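Uncharacterized protein (Bacteroides ovatus, PDB 4IPB) is of unknown function but belongs to the PepSY-like, putative beta-lactamase-inhibitor-like family and may have a binding or inhibitory role. Local coordinates at residues A[54-59]-A[132-137]; A[84-89]-A[98-103]; A[110-115]-A[125-130]; A[29-34]-A[46-51]; A[17-22]-A[35-40]. One frame throughout, in Å; residues are numbered along the deposited sequence.

Contact 1: A[54-59]-A[132-137]; sequences MTLTDL and DILGPS
Met54, a selenomethionine, has CG between its backbone N and carbonyl carbon (chi1 63°), and the rest of its chain runs extended, so that the CE methyl is carried straight out from the strand to the backbone at Gly135 and Pro136. Leu56, two residues on and on the same face of strand 52-58, sets CG beside its backbone N instead (chi1 -63°) and offers its CD2 branch to Leu134. CE of Met54 rests 3.8 Å from C of Gly135 and 4.2 Å from CD of Pro136, end-on against the peptide that leads into the short helix 136-139. CD2 of Leu56 lies 3.5 Å from O of Leu134 and 3.8 Å from CB of Leu134, the two leucine side chains crossing at a slant. No hydrogen bond joins the segments; the contact is mostly buried van der Waals packing of apolar side chains on side chains and backbone, which suits long, unbranched or gamma-branched residues able to span the gap between sheet and loop. Gly135 takes the N-cap position, where a CB would run into OD1 of Asp132, and Pro136, whose ring fits the first turn of a helix because no backbone N-H is required there, begins the helix. Phe139 from that helix packs on Met54, Leu56 and Leu134. This is the packing of a C-terminal loop and short helix against one face of an antiparallel sheet, close to the centre of the chain.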
# COMPACT_ATOMS: atom_id res chain seq x y z
N MSE A 54 -8.33 -3.87 3.81
CA MSE A 54 -7.34 -3.56 2.71
C MSE A 54 -6.05 -4.30 2.93
O MSE A 54 -5.63 -4.55 4.09
CB MSE A 54 -7.11 -2.06 2.48
CG MSE A 54 -6.52 -1.36 3.63
SE MSE A 54 -6.19 0.56 3.18
CE MSE A 54 -5.28 1.02 4.74
N THR A 55 -5.34 -4.55 1.81
CA THR A 55 -4.02 -5.06 1.87
C THR A 55 -3.14 -4.18 0.99
O THR A 55 -3.50 -3.88 -0.16
CB THR A 55 -3.99 -6.49 1.33
OG1 THR A 55 -4.70 -7.35 2.23
CG2 THR A 55 -2.55 -6.99 1.18
N LEU A 56 -1.99 -3.84 1.53
CA LEU A 56 -0.97 -3.06 0.83
C LEU A 56 0.27 -3.91 0.68
O LEU A 56 0.85 -4.41 1.68
CB LEU A 56 -0.67 -1.77 1.53
CG LEU A 56 -1.83 -0.82 1.62
CD1 LEU A 56 -2.71 -1.04 2.83
CD2 LEU A 56 -1.35 0.62 1.62
N THR A 57 0.72 -4.11 -0.57
CA THR A 57 1.87 -4.94 -0.85
C THR A 57 2.96 -4.05 -1.47
O THR A 57 2.71 -3.32 -2.42
CB THR A 57 1.57 -6.06 -1.86
OG1 THR A 57 0.48 -6.89 -1.38
CG2 THR A 57 2.76 -6.95 -2.11
N ASP A 58 4.15 -4.12 -0.89
CA ASP A 58 5.26 -3.33 -1.36
C ASP A 58 5.94 -4.03 -2.53
O ASP A 58 6.69 -5.00 -2.34
CB ASP A 58 6.30 -3.20 -0.25
CG ASP A 58 5.76 -2.48 1.01
OD1 ASP A 58 4.83 -1.69 0.92
OD2 ASP A 58 6.34 -2.69 2.10
N LEU A 59 5.68 -3.51 -3.72
CA LEU A 59 6.25 -4.05 -4.95
C LEU A 59 7.63 -3.48 -5.28
O LEU A 59 8.34 -4.08 -6.06
CB LEU A 59 5.29 -3.78 -6.11
CG LEU A 59 3.88 -4.38 -6.03
CD1 LEU A 59 3.05 -4.02 -7.26
CD2 LEU A 59 3.95 -5.87 -5.88
N ASP A 132 3.02 8.66 7.88
CA ASP A 132 1.82 7.82 7.87
C ASP A 132 1.08 8.05 6.55
O ASP A 132 -0.08 8.50 6.55
CB ASP A 132 0.92 8.15 9.09
CG ASP A 132 -0.37 7.35 9.12
OD1 ASP A 132 -0.48 6.35 8.37
OD2 ASP A 132 -1.26 7.73 9.92
N ILE A 133 1.72 7.72 5.44
CA ILE A 133 1.13 8.05 4.14
C ILE A 133 0.42 6.90 3.42
O ILE A 133 -0.02 7.07 2.28
CB ILE A 133 2.14 8.67 3.20
CG1 ILE A 133 3.32 7.76 2.95
CG2 ILE A 133 2.61 10.00 3.80
CD1 ILE A 133 4.34 8.31 1.96
N LEU A 134 0.33 5.73 4.06
CA LEU A 134 -0.40 4.63 3.46
C LEU A 134 -1.40 3.98 4.44
O LEU A 134 -1.65 2.78 4.37
CB LEU A 134 0.62 3.59 2.98
CG LEU A 134 1.43 3.95 1.71
CD1 LEU A 134 2.55 2.93 1.58
CD2 LEU A 134 0.59 4.09 0.45
N GLY A 135 -1.96 4.76 5.34
CA GLY A 135 -2.95 4.26 6.33
C GLY A 135 -4.42 4.51 6.05
O GLY A 135 -4.79 5.00 4.97
N PRO A 136 -5.28 4.17 7.01
CA PRO A 136 -6.72 4.39 6.88
C PRO A 136 -7.07 5.82 6.44
O PRO A 136 -7.97 6.00 5.60
CB PRO A 136 -7.22 4.12 8.29
CG PRO A 136 -6.36 2.98 8.69
CD PRO A 136 -5.00 3.38 8.23
N SER A 137 -6.37 6.81 6.96
CA SER A 137 -6.72 8.20 6.60
C SER A 137 -6.51 8.48 5.12
O SER A 137 -7.17 9.38 4.55
CB SER A 137 -5.98 9.20 7.47
OG SER A 137 -4.61 9.30 7.15

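Contact 2: A[84-89]-A[98-103]; sequences DNVTMV and IVIKVG
One carbonyl, O of Lys101, faces two successive N-H groups where a classic beta bulge interrupts the antiparallel hairpin of strands 82-90 and 97-104. Asp84 N donates to Lys101 O at 2.8 Å, whereas the bond from Asn85 N to that oxygen is weak, at 3.4 Å. Beyond the bulge the pairing is regular: Thr87 and Val99 form a hydrogen-bonded pair, and Val86 with Ile100 and Met88 with Ile98 are non-hydrogen-bonded pairs. Valine and isoleucine suit these places because beta-branched side chains favour extended backbone and fill the sheet's buried faces. Met88, a selenomethionine, is bent at chi2 and chi3 (65° and 76°), which folds CE back to 3.7 Å from CG1 of Ile98. On the other face, CG2 of Val89 meets CG2 of Val99. The Lys101 chain is fully extended, and its NZ donates to a water that in turn donates to Asp84 OD2, the oxygen that also forms a salt bridge with Lys110. A second water serves the buried Thr87 hydroxyl, lying 2.8 Å from Thr87 OG1 and donating to Val99 O at 2.9 Å.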
# COMPACT_ATOMS: atom_id res chain seq x y z
N ASP A 84 10.88 5.69 -5.62
CA ASP A 84 11.26 5.27 -4.27
C ASP A 84 10.53 4.02 -3.80
O ASP A 84 11.11 3.20 -3.07
CB ASP A 84 10.98 6.35 -3.24
CG ASP A 84 11.91 7.56 -3.39
OD1 ASP A 84 12.90 7.53 -4.18
OD2 ASP A 84 11.63 8.55 -2.69
N ASN A 85 9.27 3.91 -4.19
CA ASN A 85 8.47 2.76 -3.80
C ASN A 85 7.27 2.61 -4.73
O ASN A 85 6.87 3.53 -5.44
CB ASN A 85 8.07 2.94 -2.33
CG ASN A 85 7.49 1.67 -1.71
OD1 ASN A 85 7.75 0.53 -2.16
ND2 ASN A 85 6.74 1.85 -0.63
N VAL A 86 6.75 1.39 -4.75
CA VAL A 86 5.58 1.03 -5.53
C VAL A 86 4.74 0.16 -4.61
O VAL A 86 5.26 -0.85 -4.12
CB VAL A 86 5.98 0.26 -6.82
CG1 VAL A 86 4.75 -0.12 -7.64
CG2 VAL A 86 6.99 1.06 -7.65
N THR A 87 3.48 0.55 -4.39
CA THR A 87 2.60 -0.16 -3.48
C THR A 87 1.33 -0.57 -4.21
O THR A 87 0.64 0.29 -4.84
CB THR A 87 2.25 0.68 -2.26
OG1 THR A 87 3.44 1.17 -1.68
CG2 THR A 87 1.46 -0.12 -1.24
N MSE A 88 0.94 -1.83 -4.12
CA MSE A 88 -0.35 -2.27 -4.63
C MSE A 88 -1.35 -2.28 -3.48
O MSE A 88 -1.01 -2.82 -2.41
CB MSE A 88 -0.22 -3.66 -5.24
CG MSE A 88 -1.54 -4.30 -5.66
SE MSE A 88 -2.43 -3.34 -7.11
CE MSE A 88 -1.27 -3.99 -8.56
N VAL A 89 -2.48 -1.65 -3.65
CA VAL A 89 -3.50 -1.48 -2.58
C VAL A 89 -4.75 -2.17 -3.06
O VAL A 89 -5.27 -1.85 -4.12
CB VAL A 89 -3.77 -0.00 -2.23
CG1 VAL A 89 -4.65 0.07 -0.99
CG2 VAL A 89 -2.50 0.76 -2.00
N ILE A 98 -2.65 1.56 -7.48
CA ILE A 98 -1.22 1.46 -7.47
C ILE A 98 -0.64 2.81 -7.07
O ILE A 98 -0.93 3.83 -7.68
CB ILE A 98 -0.67 1.07 -8.86
CG1 ILE A 98 -1.11 -0.32 -9.29
CG2 ILE A 98 0.87 1.09 -8.80
CD1 ILE A 98 -2.46 -0.37 -9.96
N VAL A 99 0.15 2.83 -6.01
CA VAL A 99 0.71 4.07 -5.49
C VAL A 99 2.18 4.02 -5.79
O VAL A 99 2.91 3.13 -5.31
CB VAL A 99 0.45 4.29 -3.98
CG1 VAL A 99 1.02 5.61 -3.58
CG2 VAL A 99 -1.04 4.26 -3.69
N ILE A 100 2.64 4.97 -6.59
CA ILE A 100 4.07 5.08 -6.90
C ILE A 100 4.59 6.32 -6.21
O ILE A 100 4.08 7.41 -6.45
CB ILE A 100 4.33 5.17 -8.41
CG1 ILE A 100 3.61 4.01 -9.13
CG2 ILE A 100 5.84 5.19 -8.67
CD1 ILE A 100 3.75 4.05 -10.65
N LYS A 101 5.60 6.14 -5.34
CA LYS A 101 6.24 7.26 -4.68
C LYS A 101 7.48 7.65 -5.45
O LYS A 101 8.37 6.82 -5.69
CB LYS A 101 6.61 6.92 -3.23
CG LYS A 101 7.08 8.11 -2.45
CD LYS A 101 7.42 7.72 -1.04
CE LYS A 101 7.91 8.91 -0.26
NZ LYS A 101 8.58 8.51 1.00
N VAL A 102 7.52 8.91 -5.87
CA VAL A 102 8.63 9.40 -6.67
C VAL A 102 9.30 10.60 -6.05
O VAL A 102 8.70 11.35 -5.23
CB VAL A 102 8.18 9.79 -8.08
CG1 VAL A 102 7.67 8.56 -8.80
CG2 VAL A 102 7.10 10.85 -8.06
N GLY A 103 10.58 10.76 -6.41
CA GLY A 103 11.40 11.88 -5.98
C GLY A 103 12.39 12.21 -7.12
O GLY A 103 12.35 11.69 -8.21
O HOH W 1 11.17 7.78 -0.09
O HOH W 2 4.27 3.55 -2.78

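Contact 3: A[110-115]-A[125-130]; sequences KYQLFY and RNVSDM
Gln112 and Arg125 lie side by side and point the same way, their amide and guanidinium planes only 2° apart. Arg125 turns at chi3 (68°) after an otherwise extended start, bringing its NE edge round to the amide oxygen. NE and NH2 both donate to Gln112 OE1, at 2.9 Å and 2.8 Å: the NH2 bond uses a lone pair, and the NE bond runs nearly along the C=O axis. The pair suits this grip, since an amide oxygen can accept two N-H groups and a planar arginine presents NE and NH2 side-on. Gln112 NE2 donates to Ile133 O, Arg125 NH2 makes a second bond, to OG1 of Thr138, and SE of Met130 lies over one guanidinium face, offset toward its rim. CG1 of Val127 packs 3.5 Å from Gln112 OE1, its side chain crossing the glutamine at about a right angle. On the other face of the strand pair, Tyr111 places CD1 3.6 Å from CA of Asn126. Asn126 OD1 accepts from both N and OG of Ser128, and Ser128 OG in turn accepts from Lys110 N at 3.0 Å. While Val127 N still donates to Lys110 O, an Asx turn at Asn126 marks the end of strand 121-126, the outermost strand of an antiparallel beta hairpin.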
# COMPACT_ATOMS: atom_id res chain seq x y z
N LYS A 110 8.94 14.87 -2.70
CA LYS A 110 8.42 13.54 -2.94
C LYS A 110 6.91 13.64 -3.23
O LYS A 110 6.21 14.40 -2.54
CB LYS A 110 8.55 12.64 -1.70
CG LYS A 110 9.91 12.55 -1.04
CD LYS A 110 10.77 11.60 -1.78
CE LYS A 110 12.14 11.49 -1.12
NZ LYS A 110 13.07 10.91 -2.12
N TYR A 111 6.43 12.91 -4.24
CA TYR A 111 5.01 12.80 -4.51
C TYR A 111 4.56 11.34 -4.51
O TYR A 111 5.33 10.48 -4.91
CB TYR A 111 4.64 13.36 -5.89
CG TYR A 111 4.94 14.83 -6.05
CD1 TYR A 111 4.17 15.78 -5.38
CD2 TYR A 111 5.89 15.26 -6.95
CE1 TYR A 111 4.46 17.13 -5.51
CE2 TYR A 111 6.15 16.61 -7.11
CZ TYR A 111 5.45 17.52 -6.38
OH TYR A 111 5.78 18.84 -6.59
N GLN A 112 3.35 11.11 -4.02
CA GLN A 112 2.64 9.86 -4.28
C GLN A 112 1.74 10.04 -5.48
O GLN A 112 0.99 11.02 -5.56
CB GLN A 112 1.72 9.43 -3.13
CG GLN A 112 2.46 8.87 -1.94
CD GLN A 112 1.49 8.56 -0.82
OE1 GLN A 112 0.65 9.38 -0.50
NE2 GLN A 112 1.60 7.37 -0.21
N LEU A 113 1.85 9.08 -6.40
CA LEU A 113 1.07 9.04 -7.62
C LEU A 113 0.10 7.89 -7.47
O LEU A 113 0.52 6.80 -7.19
CB LEU A 113 1.99 8.79 -8.83
CG LEU A 113 3.27 9.58 -8.96
CD1 LEU A 113 4.05 9.17 -10.20
CD2 LEU A 113 2.95 11.04 -8.90
N PHE A 114 -1.20 8.14 -7.61
CA PHE A 114 -2.28 7.13 -7.46
C PHE A 114 -2.84 6.75 -8.83
O PHE A 114 -3.56 7.57 -9.48
CB PHE A 114 -3.38 7.71 -6.60
CG PHE A 114 -2.94 8.03 -5.16
CD1 PHE A 114 -2.23 9.16 -4.89
CD2 PHE A 114 -3.38 7.23 -4.11
CE1 PHE A 114 -1.85 9.46 -3.58
CE2 PHE A 114 -3.03 7.53 -2.81
CZ PHE A 114 -2.23 8.65 -2.54
N TYR A 115 -2.49 5.54 -9.27
CA TYR A 115 -2.89 5.02 -10.55
C TYR A 115 -3.97 3.94 -10.41
O TYR A 115 -3.91 3.10 -9.50
CB TYR A 115 -1.70 4.35 -11.30
CG TYR A 115 -0.75 5.33 -11.92
CD1 TYR A 115 -0.97 5.78 -13.19
CD2 TYR A 115 0.40 5.77 -11.24
CE1 TYR A 115 -0.11 6.69 -13.79
CE2 TYR A 115 1.27 6.69 -11.83
CZ TYR A 115 1.01 7.13 -13.10
OH TYR A 115 1.83 8.04 -13.72
N ARG A 125 -0.13 13.54 -4.52
CA ARG A 125 -0.05 14.20 -3.25
C ARG A 125 1.41 14.44 -2.92
O ARG A 125 2.19 13.52 -3.02
CB ARG A 125 -0.63 13.25 -2.17
CG ARG A 125 -0.69 13.81 -0.81
CD ARG A 125 -1.57 12.95 0.09
NE ARG A 125 -1.03 11.60 0.41
CZ ARG A 125 -1.56 10.85 1.38
NH1 ARG A 125 -2.60 11.33 2.04
NH2 ARG A 125 -1.05 9.67 1.69
N ASN A 126 1.75 15.63 -2.45
CA ASN A 126 3.09 15.95 -1.93
C ASN A 126 3.23 15.28 -0.57
O ASN A 126 2.40 15.53 0.34
CB ASN A 126 3.23 17.46 -1.81
CG ASN A 126 4.64 17.89 -1.50
OD1 ASN A 126 5.31 17.27 -0.71
ND2 ASN A 126 5.07 18.97 -2.09
N VAL A 127 4.27 14.44 -0.41
CA VAL A 127 4.45 13.74 0.84
C VAL A 127 5.83 14.01 1.40
O VAL A 127 6.33 13.21 2.18
CB VAL A 127 4.19 12.23 0.75
CG1 VAL A 127 2.74 11.98 0.42
CG2 VAL A 127 5.05 11.60 -0.32
N SER A 128 6.41 15.14 1.00
CA SER A 128 7.76 15.52 1.36
C SER A 128 7.86 15.59 2.90
O SER A 128 8.84 15.12 3.48
CB SER A 128 8.12 16.88 0.75
OG SER A 128 8.07 16.86 -0.67
N ASP A 129 6.83 16.15 3.55
CA ASP A 129 6.80 16.35 5.05
C ASP A 129 5.64 15.63 5.73
O ASP A 129 5.19 16.05 6.81
CB ASP A 129 6.70 17.83 5.44
CG ASP A 129 7.57 18.71 4.58
OD1 ASP A 129 8.77 18.86 4.88
OD2 ASP A 129 7.03 19.21 3.56
N MSE A 130 5.18 14.55 5.11
CA MSE A 130 4.07 13.81 5.64
C MSE A 130 4.57 12.51 6.22
O MSE A 130 5.53 11.90 5.74
CB MSE A 130 3.08 13.49 4.56
CG MSE A 130 2.09 14.58 4.25
SE MSE A 130 0.57 13.68 3.33
CE MSE A 130 -0.34 12.75 4.82

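Contact 4: A[29-34]-A[46-51]; sequences GYYCAN and FNVRGQ
The side-chain oxygen OD1 of Asn47 takes two backbone N-H groups of its own loop, Gln51 N at 3.0 Å and, weakly, Arg49 N, and this loop presents Phe46 and Asn47 to strand 30-37. The loop is a type I beta turn from Asn47 to Gly50, joining strands 40-46 and 52-58 of the antiparallel sheet. Asparagine suits its first position because a short amide can fold back over the turn: CG stands between the backbone N and carbonyl carbon (chi1 72°). From there ND2 also donates to Gln51 OE1, almost straight and on a lone pair, with amide and acceptor nearly in one plane. Gly50 has positive phi, which glycine adopts easily.

Across the contact, Tyr31 and Phe46 form an antiparallel hydrogen-bonded pair, with Tyr31 N to Phe46 O at 2.9 Å and Phe46 N to Tyr31 O at 2.8 Å. Both tyrosine rings turn their edges to Phe46 O. That oxygen lies 3.7 Å from CD1 of Tyr30, whose CE1 meets CB of Asn47 at 4.1 Å. Tyr31 sends its ring edge along the turn, CE1 reaching 4.0 Å from CA of Val48. Phe46 suits the inward side: it packs on Val8, Thr11 and Phe12 of helix 6-15, which lies against that face of the sheet. At the outer end of the contact, where direct pairing stops, one water takes over by donating to Gly29 O at 2.8 Å and accepting from Val48 N at 2.9 Å.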
# COMPACT_ATOMS: atom_id res chain seq x y z
N GLY A 29 -8.90 3.11 14.59
CA GLY A 29 -9.82 2.02 14.89
C GLY A 29 -9.69 0.77 14.07
O GLY A 29 -10.48 -0.19 14.23
N TYR A 30 -8.69 0.75 13.18
CA TYR A 30 -8.44 -0.42 12.31
C TYR A 30 -7.13 -1.09 12.83
O TYR A 30 -6.28 -0.41 13.43
CB TYR A 30 -8.28 0.02 10.86
CG TYR A 30 -9.50 0.63 10.26
CD1 TYR A 30 -10.50 -0.16 9.78
CD2 TYR A 30 -9.65 1.99 10.19
CE1 TYR A 30 -11.67 0.38 9.19
CE2 TYR A 30 -10.79 2.55 9.63
CZ TYR A 30 -11.78 1.73 9.11
OH TYR A 30 -12.91 2.27 8.57
N TYR A 31 -6.97 -2.38 12.61
CA TYR A 31 -5.82 -3.16 13.06
C TYR A 31 -4.96 -3.53 11.84
O TYR A 31 -5.56 -3.95 10.80
CB TYR A 31 -6.29 -4.48 13.72
CG TYR A 31 -7.15 -4.18 14.91
CD1 TYR A 31 -8.54 -3.94 14.76
CD2 TYR A 31 -6.60 -3.99 16.14
CE1 TYR A 31 -9.33 -3.58 15.85
CE2 TYR A 31 -7.38 -3.63 17.21
CZ TYR A 31 -8.75 -3.44 17.05
OH TYR A 31 -9.54 -3.06 18.13
N CYS A 32 -3.66 -3.43 11.98
CA CYS A 32 -2.74 -3.66 10.86
C CYS A 32 -1.76 -4.74 11.22
O CYS A 32 -1.09 -4.65 12.27
CB CYS A 32 -1.97 -2.38 10.57
SG CYS A 32 -0.72 -2.56 9.27
N ALA A 33 -1.64 -5.75 10.35
CA ALA A 33 -0.67 -6.81 10.43
C ALA A 33 0.45 -6.56 9.40
O ALA A 33 0.16 -6.49 8.17
CB ALA A 33 -1.33 -8.15 10.11
N ASN A 34 1.68 -6.40 9.89
CA ASN A 34 2.84 -6.16 9.04
C ASN A 34 3.70 -7.39 9.03
O ASN A 34 4.09 -7.88 10.13
CB ASN A 34 3.65 -4.96 9.56
CG ASN A 34 4.95 -4.77 8.82
OD1 ASN A 34 5.97 -5.36 9.18
ND2 ASN A 34 4.91 -4.09 7.71
N PHE A 46 -7.68 -4.68 9.16
CA PHE A 46 -8.98 -5.25 9.55
C PHE A 46 -9.76 -4.27 10.41
O PHE A 46 -9.15 -3.41 11.06
CB PHE A 46 -8.78 -6.51 10.44
CG PHE A 46 -7.97 -7.58 9.77
CD1 PHE A 46 -6.61 -7.55 9.71
CD2 PHE A 46 -8.63 -8.60 9.10
CE1 PHE A 46 -5.89 -8.54 9.01
CE2 PHE A 46 -7.92 -9.60 8.43
CZ PHE A 46 -6.55 -9.55 8.37
N ASN A 47 -11.08 -4.39 10.39
CA ASN A 47 -11.93 -3.64 11.29
C ASN A 47 -12.21 -4.44 12.57
O ASN A 47 -11.75 -5.59 12.74
CB ASN A 47 -13.20 -3.15 10.59
CG ASN A 47 -14.17 -4.27 10.30
OD1 ASN A 47 -14.11 -5.37 10.88
ND2 ASN A 47 -15.06 -4.01 9.35
N VAL A 48 -12.88 -3.79 13.53
CA VAL A 48 -13.16 -4.39 14.82
C VAL A 48 -14.07 -5.62 14.77
O VAL A 48 -14.09 -6.39 15.75
CB VAL A 48 -13.72 -3.31 15.76
CG1 VAL A 48 -15.14 -2.96 15.35
CG2 VAL A 48 -13.63 -3.72 17.22
N ARG A 49 -14.76 -5.83 13.64
CA ARG A 49 -15.58 -7.01 13.43
C ARG A 49 -14.72 -8.15 12.89
O ARG A 49 -15.23 -9.23 12.59
CB ARG A 49 -16.67 -6.75 12.40
CG ARG A 49 -17.49 -5.49 12.52
CD ARG A 49 -18.61 -5.60 13.46
NE ARG A 49 -19.70 -6.54 13.13
CZ ARG A 49 -20.63 -6.83 14.02
NH1 ARG A 49 -20.58 -6.25 15.23
NH2 ARG A 49 -21.58 -7.72 13.75
N GLY A 50 -13.41 -7.94 12.78
CA GLY A 50 -12.53 -8.95 12.23
C GLY A 50 -12.62 -9.07 10.71
O GLY A 50 -12.17 -10.07 10.15
N GLN A 51 -13.19 -8.11 10.03
CA GLN A 51 -13.33 -8.14 8.60
C GLN A 51 -12.13 -7.43 7.95
O GLN A 51 -11.72 -6.36 8.35
CB GLN A 51 -14.60 -7.41 8.15
CG GLN A 51 -15.87 -8.02 8.73
CD GLN A 51 -17.13 -7.19 8.59
OE1 GLN A 51 -17.14 -5.97 8.67
NE2 GLN A 51 -18.24 -7.90 8.38
O HOH W 3 -12.88 -0.96 13.10

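Contact 5: A[17-22]-A[35-40]; sequences PKANGV and FAMNGF
The Phe35 ring receives Ala19 CB and Val22 CG2 obliquely, while Tyr16 and Phe12 meet it edge-to-face, so the ring packs among the 17-22 loop, Tyr16 just before it and Phe12 of helix 6-15. The contact lies at one end of the antiparallel sheet, where strands 30-37 and 40-46 are joined as a beta hairpin by a type I' turn from Met37 to Phe40. Phe35 holds CG between its backbone N and carbonyl carbon (chi1 59°), a position that turns the ring toward helix 6-15 and lets CD2 come within 3.8 Å of Ala19 CB. A large aromatic suits this buried place, and a small alanine lets the loop pass close by. Val22 lies alongside Phe35 and touches it with one branch, CG2 being 4.1 Å from CB of Phe35.

Met37, a selenomethionine, leaves the strand with CG anti to its N and then bends at both chi2 and chi3. The bends bring CE back to the loop, 3.5 Å from Ala19 N and 3.7 Å from Ala19 CB; a flexible, unbranched chain can make such a reach. Asn38 and Gly39, at the turn's two central positions, both have positive phi, which asparagine and glycine tolerate well.

No direct hydrogen bond joins the two segments, and water bridges the backbones instead. One water accepts from Asn20 N at 2.9 Å and donates to Ala36 O at 2.7 Å. A second donates to Asn20 O at 2.8 Å and accepts from Ala36 N at 2.8 Å.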
# COMPACT_ATOMS: atom_id res chain seq x y z
N PRO A 17 -2.11 -18.21 6.52
CA PRO A 17 -1.85 -19.26 7.52
C PRO A 17 -0.36 -19.48 7.80
O PRO A 17 -0.01 -19.95 8.90
CB PRO A 17 -2.51 -20.50 6.89
CG PRO A 17 -2.66 -20.20 5.46
CD PRO A 17 -2.96 -18.72 5.43
N LYS A 18 0.50 -19.16 6.85
CA LYS A 18 1.94 -19.42 7.00
C LYS A 18 2.75 -18.19 7.41
O LYS A 18 3.97 -18.28 7.61
CB LYS A 18 2.50 -20.00 5.71
CG LYS A 18 1.80 -21.27 5.28
CD LYS A 18 1.61 -22.23 6.48
CE LYS A 18 1.80 -23.67 6.09
NZ LYS A 18 1.07 -24.12 4.88
N ALA A 19 2.09 -17.05 7.58
CA ALA A 19 2.82 -15.85 8.01
C ALA A 19 3.44 -16.05 9.38
O ALA A 19 2.83 -16.66 10.23
CB ALA A 19 1.87 -14.68 8.08
N ASN A 20 4.65 -15.53 9.53
CA ASN A 20 5.35 -15.45 10.82
C ASN A 20 5.96 -14.07 10.97
O ASN A 20 5.99 -13.28 10.03
CB ASN A 20 6.41 -16.55 10.96
CG ASN A 20 7.43 -16.58 9.81
OD1 ASN A 20 7.74 -15.57 9.16
ND2 ASN A 20 7.98 -17.77 9.58
N GLY A 21 6.42 -13.79 12.17
CA GLY A 21 7.04 -12.51 12.45
C GLY A 21 6.10 -11.34 12.26
O GLY A 21 6.55 -10.24 11.85
N VAL A 22 4.82 -11.55 12.55
CA VAL A 22 3.81 -10.52 12.27
C VAL A 22 3.85 -9.49 13.38
O VAL A 22 3.80 -9.85 14.59
CB VAL A 22 2.41 -11.12 12.22
CG1 VAL A 22 1.34 -10.09 11.87
CG2 VAL A 22 2.41 -12.26 11.23
N PHE A 35 4.12 -7.85 7.85
CA PHE A 35 4.91 -9.10 7.71
C PHE A 35 5.41 -9.27 6.28
O PHE A 35 4.94 -8.58 5.38
CB PHE A 35 4.05 -10.34 8.04
CG PHE A 35 2.84 -10.51 7.18
CD1 PHE A 35 1.73 -9.69 7.35
CD2 PHE A 35 2.77 -11.48 6.21
CE1 PHE A 35 0.61 -9.85 6.59
CE2 PHE A 35 1.62 -11.63 5.42
CZ PHE A 35 0.57 -10.78 5.60
N ALA A 36 6.26 -10.29 6.06
CA ALA A 36 6.74 -10.61 4.72
C ALA A 36 6.15 -11.93 4.23
O ALA A 36 5.97 -12.86 5.01
CB ALA A 36 8.27 -10.73 4.74
N MSE A 37 5.83 -12.01 2.95
CA MSE A 37 5.16 -13.21 2.39
C MSE A 37 5.65 -13.38 0.97
O MSE A 37 5.49 -12.47 0.15
CB MSE A 37 3.62 -12.99 2.44
CG MSE A 37 2.69 -14.07 1.84
SE MSE A 37 2.94 -15.83 2.63
CE MSE A 37 2.65 -15.46 4.50
N ASN A 38 6.27 -14.54 0.70
CA ASN A 38 6.79 -14.91 -0.65
C ASN A 38 7.59 -13.79 -1.28
O ASN A 38 7.37 -13.43 -2.44
CB ASN A 38 5.64 -15.29 -1.59
CG ASN A 38 4.75 -16.37 -1.02
OD1 ASN A 38 5.23 -17.42 -0.60
ND2 ASN A 38 3.44 -16.13 -1.01
N GLY A 39 8.48 -13.20 -0.49
CA GLY A 39 9.34 -12.13 -0.95
C GLY A 39 8.85 -10.70 -0.91
O GLY A 39 9.58 -9.80 -1.29
N PHE A 40 7.61 -10.45 -0.44
CA PHE A 40 7.07 -9.09 -0.43
C PHE A 40 6.59 -8.67 0.96
O PHE A 40 6.02 -9.49 1.68
CB PHE A 40 5.85 -8.95 -1.39
CG PHE A 40 6.17 -9.21 -2.85
CD1 PHE A 40 6.64 -8.20 -3.66
CD2 PHE A 40 6.06 -10.49 -3.37
CE1 PHE A 40 6.97 -8.44 -4.99
CE2 PHE A 40 6.39 -10.75 -4.70
CZ PHE A 40 6.82 -9.71 -5.51
O HOH W 4 7.42 -11.53 8.32
O HOH W 5 5.97 -14.47 7.16

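In the fold
All five contacts reach one antiparallel sheet whose strands lie in the same order as in the chain. Contacts 4 and 5 share strand 30-37, and their segments alternate along the chain; they touch where Val22 meets Ala33. Contacts 2 and 3 belong to the later hairpins, their centres 9 Å apart, and are joined by backbone bonds between strands 97-104 and 107-115. Contact 1 sits near the chain's centre and closes a loop that encloses both. Contacts 3 and 5, 27 Å apart between centres, lie on opposite sides of the chain's centre. Segment 132-137 also touches Tyr30 of contact 4 and residues of contact 3, and so probably helps to join the two ends of the sheet.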